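Side-chain contact in periplasmic oligopeptide-binding protein (Burkholderia pseudomallei, PDB 3ZS6), which probably binds short peptides in the periplasm and hands them to an ABC transporter for uptake into the cell: residues E24-N29 and Y493-A498. Residues are numbered along the deposited sequence; the frame is centred on the assembly and turned at random.
Sequences ESWTGN and YIDMRA
The indole of Trp-26 and the side chain of Asn-29, in the first turn of the N-capped helix 26-35, meet Asp-495 and Met-496 of a loop near the C-terminus, beside the bound peptide in this periplasmic binding protein of the solute-binding protein 5 family. Polar contact across the pair comes from one N-H. Trp-26 NE1 donates to the backbone O of Asp-495 at 3.2 Å, the hydrogen angle bent to 141° and the acceptor tilted out of the indole plane. Trp-26 NE1 also makes a weak, more strongly bent bond to Asp-495 OD2 at 3.1 Å, with ring and carboxylate planes 35° apart. With CG anti to the backbone N (chi1 178°), Trp-26 carries its pyrrole side to the loop. The carboxylate is shared: Asp-495 OD1 takes Arg-497 NH1 at 2.8 Å in a salt bridge, the donor standing above the carboxylate plane, while OD2 pairs with Arg-479 of strand 470-480; these two cations probably stabilise the buried negative charge. Apolar contact falls to Met-496, which in the conformer described, one of two modelled, bends at chi2 and chi3 and brings its methyl CE 3.7 Å from Trp-26 CD1. In that conformer Met-496 SD lies 3.8 Å from Asn-29 CB, and the Met-496 side chain also packs on Thr-30 and Leu-33 farther along the helix. Trp-26 and Glu-24 bond to the peptide through their backbones, and Trp-26, Asn-29 and Met-496 each pack on an acidic side chain of the peptide, so the contact forms part of the ligand site. Within the helix start, Ser-25 OG caps Gly-28 N, and Ser-25 O receives both Asn-29 N and, 2.9 Å away from above the carbonyl plane, Asn-29 ND2.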
# COMPACT_ATOMS: atom_id res chain seq x y z
N GLU A 24 -0.01 7.49 -2.99
CA GLU A 24 0.73 6.24 -3.14
C GLU A 24 0.71 5.37 -1.89
O GLU A 24 0.93 4.16 -1.97
CB GLU A 24 2.22 6.51 -3.41
CG GLU A 24 2.56 7.20 -4.69
CD GLU A 24 4.07 7.34 -4.84
OE1 GLU A 24 4.75 6.30 -4.96
OE2 GLU A 24 4.55 8.49 -4.83
N SER A 25 0.52 5.99 -0.73
CA SER A 25 0.80 5.30 0.54
C SER A 25 -0.44 4.86 1.31
O SER A 25 -1.56 5.31 1.03
CB SER A 25 1.63 6.21 1.46
OG SER A 25 0.82 7.25 1.99
N TRP A 26 -0.22 4.01 2.31
CA TRP A 26 -1.25 3.64 3.26
C TRP A 26 -1.88 4.91 3.85
O TRP A 26 -3.10 5.03 3.96
CB TRP A 26 -0.67 2.78 4.39
CG TRP A 26 -1.70 2.39 5.44
CD1 TRP A 26 -2.51 1.30 5.42
CD2 TRP A 26 -2.03 3.11 6.64
NE1 TRP A 26 -3.33 1.29 6.53
CE2 TRP A 26 -3.05 2.39 7.30
CE3 TRP A 26 -1.56 4.30 7.23
CZ2 TRP A 26 -3.61 2.81 8.51
CZ3 TRP A 26 -2.12 4.71 8.43
CH2 TRP A 26 -3.13 3.96 9.06
N THR A 27 -1.03 5.86 4.23
CA THR A 27 -1.53 7.09 4.84
C THR A 27 -2.36 7.90 3.84
O THR A 27 -3.43 8.39 4.18
CB THR A 27 -0.38 7.98 5.39
OG1 THR A 27 0.26 7.32 6.50
CG2 THR A 27 -0.94 9.33 5.85
N GLY A 28 -1.87 8.03 2.61
CA GLY A 28 -2.59 8.76 1.58
C GLY A 28 -3.96 8.17 1.27
O GLY A 28 -4.94 8.89 1.08
N ASN A 29 -4.03 6.84 1.21
CA ASN A 29 -5.30 6.17 0.96
C ASN A 29 -6.28 6.29 2.13
O ASN A 29 -7.46 6.53 1.93
CB ASN A 29 -5.09 4.70 0.60
CG ASN A 29 -4.70 4.52 -0.84
OD1 ASN A 29 -5.55 4.29 -1.71
ND2 ASN A 29 -3.40 4.59 -1.12
N TYR A 493 -8.49 -7.25 6.15
CA TYR A 493 -7.11 -7.70 5.98
C TYR A 493 -6.18 -6.75 5.20
O TYR A 493 -4.95 -6.86 5.30
CB TYR A 493 -7.08 -9.10 5.35
CG TYR A 493 -7.88 -10.12 6.15
CD1 TYR A 493 -7.51 -10.46 7.45
CD2 TYR A 493 -9.01 -10.72 5.61
CE1 TYR A 493 -8.24 -11.39 8.19
CE2 TYR A 493 -9.74 -11.65 6.34
CZ TYR A 493 -9.36 -11.98 7.63
OH TYR A 493 -10.08 -12.89 8.35
N ILE A 494 -6.73 -5.82 4.44
CA ILE A 494 -5.87 -4.84 3.78
C ILE A 494 -5.81 -3.54 4.57
O ILE A 494 -5.19 -2.57 4.15
CB ILE A 494 -6.24 -4.59 2.30
CG1 ILE A 494 -7.54 -3.81 2.16
CG2 ILE A 494 -6.30 -5.91 1.53
CD1 ILE A 494 -7.81 -3.39 0.72
N ASP A 495 -6.44 -3.54 5.74
CA ASP A 495 -6.40 -2.40 6.66
C ASP A 495 -6.83 -1.08 6.01
O ASP A 495 -6.18 -0.04 6.20
CB ASP A 495 -5.02 -2.26 7.33
CG ASP A 495 -5.05 -1.25 8.49
OD1 ASP A 495 -6.14 -0.97 9.05
OD2 ASP A 495 -3.98 -0.72 8.83
N MET A 496 -7.92 -1.13 5.26
CA MET A 496 -8.52 0.08 4.71
C MET A 496 -9.79 0.38 5.50
O MET A 496 -10.90 -0.03 5.12
CB MET A 496 -8.78 -0.07 3.21
CG MET A 496 -7.55 0.24 2.32
SD MET A 496 -7.04 1.98 2.35
CE MET A 496 -5.44 1.93 3.17
N ARG A 497 -9.62 1.08 6.61
CA ARG A 497 -10.70 1.30 7.56
C ARG A 497 -11.08 2.77 7.61
O ARG A 497 -10.40 3.58 8.23
CB ARG A 497 -10.29 0.80 8.95
CG ARG A 497 -9.98 -0.73 9.01
CD ARG A 497 -9.36 -1.12 10.36
NE ARG A 497 -9.57 -2.53 10.71
CZ ARG A 497 -8.66 -3.49 10.57
NH1 ARG A 497 -7.45 -3.23 10.07
NH2 ARG A 497 -8.96 -4.74 10.93
N ALA A 498 -12.18 3.10 6.94
CA ALA A 498 -12.63 4.48 6.81
C ALA A 498 -13.29 4.97 8.09
O ALA A 498 -13.93 4.19 8.80
CB ALA A 498 -13.61 4.60 5.64